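Local atomic coordinates of regulatory protein YycH-like domain-containing protein (Eubacterium rectale, PDB entry 5COZ), a protein that is of unknown function but resembles the regulatory protein YycH in one domain and is probably exported as a lipoprotein. Residues K36-V39 / L43-D46; K177-N182 / S254-P259. All coordinates share one frame; numbering follows the deposited sequence.

Overall arrangement
The two contacts illustrate how bonding follows position in a fold. Interaction 1 is local and partly exposed: neighbouring strands of one hairpin are zipped together by backbone hydrogen bonds, with a salt bridge on one face and apolar side chains on the other. Interaction 2 is distant in sequence and fully buried, and its chemistry is purely apolar: the end of helix 165-178 and the loop after it rest on strand 252-258. Their strands belong to different sheets, the mixed one and the antiparallel one. The centres of interaction 1 and interaction 2 are about 36 Å apart, on opposite sides of the chain's centre, and the two share no element. Interaction 1 buries 421 Å², interaction 2 only 154 Å².

Interaction 1: residues K36-V39 / L43-D46; sequences KCVV and LNID
The amide of I45 gives its N-H to C37 O at 2.8 Å, with the donor almost in line with the carbonyl (C=O...N angle 174°). The return bond, C37 N to I45 O at 3.0 Å, is more bent at its acceptor (147°), and together they make C37 and I45 a hydrogen-bonded antiparallel pair. The same I45 O also receives a CA-H...O contact from K36. Two residues nearer the turn, V39 N reaches L43 O at 2.9 Å. This is a β-hairpin, strands 34-40 and 43-50, whose second strand also pairs, in parallel, with strand 295-311: N44 bonds to I296 and V298, and D46 to V298.

K36, D46, V38 and N44 share one face. There the lysine chain runs extended past the carboxylate, then bends at its last torsion (chi4 74°), bringing NZ to 2.9 Å from D46 OD2 in a salt bridge whose hydrogen bond is weak. A water donates to N44 OD1 at 2.7 Å and weakly accepts from K36 NZ, while N44 ND2 bonds to E297. With an alanine here in place of D46, the K36 ammonium is likely to lose its anionic mate and keep little across the hairpin but the weak water contact. On the other face, SG of C37 meets I45 CD1 at 3.7 Å. At the corner by the turn, V39 CG2 touches I45 CD1, also at 3.7 Å, and V39 and L43 lie side by side, V39 CB to L43 CG at 4.0 Å. Y16 of helix 16-22 and L280 of helix 276-288 pack on I45.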
ATOM      1  N   LYS A  36     -20.668  -2.318  -8.538  1.00 11.21           N
ATOM      2  CA  LYS A  36     -21.537  -2.387  -7.369  1.00 11.76           C
ATOM      3  C   LYS A  36     -22.731  -3.282  -7.699  1.00 13.63           C
ATOM      4  O   LYS A  36     -23.387  -3.084  -8.721  1.00 13.55           O
ATOM      5  CB  LYS A  36     -22.004  -0.982  -6.930  1.00 13.43           C
ATOM      6  CG  LYS A  36     -22.835  -1.026  -5.643  1.00 15.47           C
ATOM      7  CD  LYS A  36     -23.156   0.380  -5.110  1.00 20.69           C
ATOM      8  CE  LYS A  36     -24.037   0.375  -3.873  1.00 28.81           C
ATOM      9  NZ  LYS A  36     -23.304  -0.048  -2.646  1.00 37.81           N
ATOM     10  N   CYS A  37     -22.976  -4.287  -6.875  1.00 12.44           N
ATOM     11  CA  CYS A  37     -24.117  -5.188  -7.044  1.00 13.73           C
ATOM     12  C   CYS A  37     -24.318  -6.020  -5.792  1.00 18.83           C
ATOM     13  O   CYS A  37     -23.378  -6.259  -5.033  1.00 18.48           O
ATOM     14  CB  CYS A  37     -23.945  -6.094  -8.258  1.00 14.60           C
ATOM     15  SG  CYS A  37     -22.514  -7.192  -8.155  1.00 17.92           S
ATOM     16  N   VAL A  38     -25.530  -6.502  -5.617  1.00 15.40           N
ATOM     17  CA  VAL A  38     -25.864  -7.418  -4.552  1.00 15.15           C
ATOM     18  C   VAL A  38     -25.760  -8.832  -5.110  1.00 18.02           C
ATOM     19  O   VAL A  38     -26.248  -9.089  -6.209  1.00 20.08           O
ATOM     20  CB  VAL A  38     -27.299  -7.108  -4.048  1.00 22.02           C
ATOM     21  CG1 VAL A  38     -27.876  -8.268  -3.238  1.00 22.99           C
ATOM     22  CG2 VAL A  38     -27.315  -5.814  -3.250  1.00 22.14           C
ATOM     23  N   VAL A  39     -25.120  -9.744  -4.384  1.00 12.59           N
ATOM     24  CA  VAL A  39     -25.098 -11.147  -4.794  1.00 10.83           C
ATOM     25  C   VAL A  39     -26.258 -11.854  -4.100  1.00 13.17           C
ATOM     26  O   VAL A  39     -27.068 -12.511  -4.754  1.00 13.30           O
ATOM     27  CB  VAL A  39     -23.750 -11.836  -4.525  1.00 12.58           C
ATOM     28  CG1 VAL A  39     -23.816 -13.309  -4.897  1.00 12.93           C
ATOM     29  CG2 VAL A  39     -22.633 -11.122  -5.280  1.00 12.44           C
ATOM     30  N   LEU A  43     -24.153 -11.041   1.019  1.00  9.00           N
ATOM     31  CA  LEU A  43     -22.963 -10.832   0.208  1.00  9.05           C
ATOM     32  C   LEU A  43     -23.195  -9.747  -0.811  1.00  9.92           C
ATOM     33  O   LEU A  43     -23.990  -9.883  -1.748  1.00  9.82           O
ATOM     34  CB  LEU A  43     -22.590 -12.178  -0.459  1.00  9.70           C
ATOM     35  CG  LEU A  43     -21.339 -12.234  -1.386  1.00 13.68           C
ATOM     36  CD1 LEU A  43     -20.108 -11.708  -0.750  1.00 15.29           C
ATOM     37  CD2 LEU A  43     -21.081 -13.672  -1.839  1.00 13.63           C
ATOM     38  N   ASN A  44     -22.444  -8.668  -0.623  1.00  9.02           N
ATOM     39  CA  ASN A  44     -22.514  -7.486  -1.438  0.50  9.37           C
ATOM     40  C   ASN A  44     -21.166  -7.197  -2.111  1.00 11.43           C
ATOM     41  O   ASN A  44     -20.112  -7.559  -1.568  1.00  9.30           O
ATOM     42  CB  ASN A  44     -22.896  -6.347  -0.508  0.50 11.42           C
ATOM     43  CG  ASN A  44     -23.059  -5.029  -1.165  0.50 19.48           C
ATOM     44  OD1 ASN A  44     -23.554  -4.922  -2.290  0.50 18.03           O
ATOM     45  ND2 ASN A  44     -22.647  -4.003  -0.462  0.50 14.15           N
ATOM     46  N   ILE A  45     -21.201  -6.527  -3.241  1.00  9.52           N
ATOM     47  CA  ILE A  45     -19.989  -6.084  -3.929  1.00  8.50           C
ATOM     48  C   ILE A  45     -20.076  -4.570  -4.068  1.00 11.42           C
ATOM     49  O   ILE A  45     -21.036  -4.071  -4.643  1.00 12.12           O
ATOM     50  CB  ILE A  45     -19.833  -6.769  -5.310  1.00 10.49           C
ATOM     51  CG1 ILE A  45     -19.751  -8.318  -5.144  1.00 11.76           C
ATOM     52  CG2 ILE A  45     -18.589  -6.202  -6.035  1.00 12.53           C
ATOM     53  CD1 ILE A  45     -19.768  -9.054  -6.441  1.00 16.82           C
ATOM     54  N   ASP A  46     -19.099  -3.825  -3.547  1.00  9.50           N
ATOM     55  CA  ASP A  46     -19.036  -2.358  -3.731  1.00 10.21           C
ATOM     56  C   ASP A  46     -17.558  -2.070  -3.829  1.00 11.49           C
ATOM     57  O   ASP A  46     -16.890  -1.712  -2.844  1.00 11.11           O
ATOM     58  CB  ASP A  46     -19.735  -1.624  -2.580  1.00 11.75           C
ATOM     59  CG  ASP A  46     -19.897  -0.137  -2.810  1.00 23.07           C
ATOM     60  OD1 ASP A  46     -19.401   0.364  -3.839  1.00 21.31           O
ATOM     61  OD2 ASP A  46     -20.517   0.526  -1.957  1.00 31.57           O
TER
HETATM   62  O   HOH W   1     -24.807  -2.937  -3.626  0.60 24.44           O

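Interaction 2: residues K177-N182 / S254-P259; sequences KELEIN and SFLDIP
L179 and L256 point at each other and meet end on, one methyl against one methyl: L179 CD1 stands 4.0 Å from L256 CD2. Beside them the meeting of I181 with I258 is oblique rather than head-on, with I181 CD1, at the far end of its chain, laid against the I258 branch methyl CG2 at 3.9 Å. The two branches of I258 are thus divided between two partners. CG2, anti to the backbone N, serves I181, whereas the CG1 arm, anti to the carbonyl carbon (chi1 -53°), carries I258 CD1 toward L179 CD1 at a looser 4.4 Å.

The pattern is that of a helix end packed on a β-sheet. L256 and I258, two residues apart on strand 252-258, project from the same face toward L179 and I181. On the other side a Schellman motif closes helix 165-178: E180 takes a positive phi (64°) and its N bonds back to K177 O at 3.0 Å. E180 makes no contact with the strand, while L179 and I181, before and after it, both point toward 254-259. Helix 73-87 fills in around the same apolar cluster, with L83 and A86 against L256 and L79 against I258. From loops, L261 packs on I181 and F69 on I258.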
ATOM      1  N   LYS A 177       9.572  11.120  -8.187  1.00 11.85           N
ATOM      2  CA  LYS A 177      10.471  11.230  -9.340  1.00 12.22           C
ATOM      3  C   LYS A 177      11.889  11.550  -8.864  1.00 14.55           C
ATOM      4  O   LYS A 177      12.836  10.905  -9.317  1.00 15.33           O
ATOM      5  CB  LYS A 177       9.963  12.295 -10.312  1.00 13.78           C
ATOM      6  CG  LYS A 177      10.765  12.398 -11.606  1.00 21.47           C
ATOM      7  CD  LYS A 177      10.189  13.504 -12.481  1.00 34.00           C
ATOM      8  CE  LYS A 177      11.064  13.847 -13.665  1.00 48.35           C
ATOM      9  NZ  LYS A 177      11.018  12.792 -14.712  1.00 60.02           N
ATOM     10  N   GLU A 178      12.037  12.516  -7.935  1.00 13.66           N
ATOM     11  CA  GLU A 178      13.348  12.860  -7.340  1.00 15.09           C
ATOM     12  C   GLU A 178      13.992  11.665  -6.677  1.00 16.53           C
ATOM     13  O   GLU A 178      15.210  11.502  -6.730  1.00 16.89           O
ATOM     14  CB  GLU A 178      13.198  13.929  -6.251  1.00 17.65           C
ATOM     15  CG  GLU A 178      12.760  15.306  -6.688  1.00 32.37           C
ATOM     16  CD  GLU A 178      12.456  16.275  -5.553  1.00 51.66           C
ATOM     17  OE1 GLU A 178      12.226  15.833  -4.401  1.00 45.46           O
ATOM     18  OE2 GLU A 178      12.444  17.494  -5.828  1.00 40.91           O
ATOM     19  N   LEU A 179      13.167  10.812  -6.029  1.00 11.59           N
ATOM     20  CA  LEU A 179      13.683   9.640  -5.329  1.00 10.96           C
ATOM     21  C   LEU A 179      14.021   8.496  -6.281  1.00 12.75           C
ATOM     22  O   LEU A 179      14.548   7.464  -5.850  1.00 12.59           O
ATOM     23  CB  LEU A 179      12.625   9.160  -4.304  1.00 11.11           C
ATOM     24  CG  LEU A 179      12.457  10.005  -3.047  1.00 14.18           C
ATOM     25  CD1 LEU A 179      11.213   9.553  -2.274  1.00 13.46           C
ATOM     26  CD2 LEU A 179      13.713   9.956  -2.151  1.00 16.59           C
ATOM     27  N   GLU A 180      13.651   8.654  -7.576  1.00 10.92           N
ATOM     28  CA  GLU A 180      13.894   7.668  -8.624  1.00 11.47           C
ATOM     29  C   GLU A 180      13.131   6.386  -8.327  1.00 11.35           C
ATOM     30  O   GLU A 180      13.607   5.279  -8.587  1.00 12.66           O
ATOM     31  CB  GLU A 180      15.403   7.402  -8.856  1.00 13.92           C
ATOM     32  CG  GLU A 180      16.189   8.680  -9.111  1.00 17.54           C
ATOM     33  CD  GLU A 180      17.691   8.497  -9.197  1.00 33.16           C
ATOM     34  OE1 GLU A 180      18.274   7.863  -8.291  1.00 30.10           O
ATOM     35  OE2 GLU A 180      18.294   9.050 -10.142  1.00 32.05           O
ATOM     36  N   ILE A 181      11.885   6.555  -7.822  1.00  9.12           N
ATOM     37  CA  ILE A 181      11.024   5.421  -7.552  1.00  8.20           C
ATOM     38  C   ILE A 181       9.875   5.470  -8.537  1.00  9.94           C
ATOM     39  O   ILE A 181       9.028   6.373  -8.454  1.00 10.47           O
ATOM     40  CB  ILE A 181      10.507   5.404  -6.078  1.00 10.28           C
ATOM     41  CG1 ILE A 181      11.668   5.458  -5.054  1.00 10.76           C
ATOM     42  CG2 ILE A 181       9.597   4.155  -5.844  1.00  9.66           C
ATOM     43  CD1 ILE A 181      11.196   5.666  -3.600  1.00 12.83           C
ATOM     44  N   ASN A 182       9.835   4.514  -9.470  1.00  8.82           N
ATOM     45  CA  ASN A 182       8.718   4.418 -10.412  0.60  8.55           C
ATOM     46  C   ASN A 182       7.488   3.970  -9.649  1.00  8.42           C
ATOM     47  O   ASN A 182       7.565   2.995  -8.883  1.00  7.76           O
ATOM     48  CB  ASN A 182       9.023   3.425 -11.531  0.60 12.51           C
ATOM     49  CG  ASN A 182       9.850   4.001 -12.657  0.60 33.87           C
ATOM     50  OD1 ASN A 182      10.238   5.183 -12.660  0.60 26.25           O
ATOM     51  ND2 ASN A 182      10.132   3.172 -13.648  0.60 29.08           N
ATOM     52  N   SER A 254       6.215  16.244   5.496  1.00  9.57           N
ATOM     53  CA  SER A 254       6.436  16.012   6.917  1.00  9.30           C
ATOM     54  C   SER A 254       6.731  14.551   7.256  1.00 11.68           C
ATOM     55  O   SER A 254       7.107  14.261   8.384  1.00 11.09           O
ATOM     56  CB  SER A 254       5.181  16.453   7.673  1.00 10.44           C
ATOM     57  OG  SER A 254       4.092  15.649   7.230  1.00 11.21           O
ATOM     58  N   PHE A 255       6.539  13.624   6.307  1.00 10.09           N
ATOM     59  CA  PHE A 255       6.712  12.199   6.555  1.00  9.70           C
ATOM     60  C   PHE A 255       6.906  11.503   5.233  1.00 10.96           C
ATOM     61  O   PHE A 255       6.137  11.742   4.301  1.00 11.24           O
ATOM     62  CB  PHE A 255       5.450  11.666   7.280  1.00 10.39           C
ATOM     63  CG  PHE A 255       5.497  10.224   7.712  1.00 11.36           C
ATOM     64  CD1 PHE A 255       5.142   9.208   6.832  1.00 12.42           C
ATOM     65  CD2 PHE A 255       5.821   9.886   9.018  1.00 11.46           C
ATOM     66  CE1 PHE A 255       5.152   7.870   7.243  1.00 13.44           C
ATOM     67  CE2 PHE A 255       5.811   8.548   9.431  1.00 13.67           C
ATOM     68  CZ  PHE A 255       5.454   7.559   8.547  1.00 12.10           C
ATOM     69  N   LEU A 256       7.960  10.671   5.123  1.00  8.22           N
ATOM     70  CA  LEU A 256       8.269   9.998   3.888  1.00  9.37           C
ATOM     71  C   LEU A 256       8.768   8.623   4.257  1.00  9.98           C
ATOM     72  O   LEU A 256       9.827   8.506   4.882  1.00  9.16           O
ATOM     73  CB  LEU A 256       9.328  10.826   3.118  1.00 11.74           C
ATOM     74  CG  LEU A 256       9.566  10.539   1.653  1.00 19.64           C
ATOM     75  CD1 LEU A 256       8.334  10.561   0.898  1.00 22.97           C
ATOM     76  CD2 LEU A 256      10.444  11.622   1.049  1.00 19.56           C
ATOM     77  N   ASP A 257       7.967   7.597   3.959  1.00  8.41           N
ATOM     78  CA  ASP A 257       8.315   6.227   4.324  1.00  8.04           C
ATOM     79  C   ASP A 257       8.430   5.389   3.059  1.00  9.42           C
ATOM     80  O   ASP A 257       7.457   5.241   2.299  1.00  8.97           O
ATOM     81  CB  ASP A 257       7.255   5.647   5.281  1.00 10.05           C
ATOM     82  CG  ASP A 257       7.711   4.467   6.128  1.00 23.30           C
ATOM     83  OD1 ASP A 257       8.919   4.140   6.098  1.00 20.74           O
ATOM     84  OD2 ASP A 257       6.887   3.946   6.907  1.00 32.94           O
ATOM     85  N   ILE A 258       9.640   4.871   2.821  1.00  7.70           N
ATOM     86  CA  ILE A 258       9.928   4.085   1.634  1.00  6.56           C
ATOM     87  C   ILE A 258       9.891   2.623   2.000  1.00  7.85           C
ATOM     88  O   ILE A 258      10.596   2.208   2.912  1.00  8.19           O
ATOM     89  CB  ILE A 258      11.303   4.453   1.039  1.00  7.82           C
ATOM     90  CG1 ILE A 258      11.440   5.995   0.796  1.00  9.19           C
ATOM     91  CG2 ILE A 258      11.582   3.659  -0.277  1.00  7.64           C
ATOM     92  CD1 ILE A 258      12.831   6.379   0.240  1.00 10.71           C
ATOM     93  N   PRO A 259       9.044   1.849   1.308  1.00  7.47           N
ATOM     94  CA  PRO A 259       8.963   0.411   1.574  1.00  7.47           C
ATOM     95  C   PRO A 259      10.100  -0.345   0.893  1.00  9.67           C
ATOM     96  O   PRO A 259      10.853   0.256   0.099  1.00  8.61           O
ATOM     97  CB  PRO A 259       7.617   0.050   0.928  1.00  8.46           C
ATOM     98  CG  PRO A 259       7.561   0.920  -0.305  1.00 10.96           C
ATOM     99  CD  PRO A 259       8.200   2.239   0.153  1.00  7.86           C
TER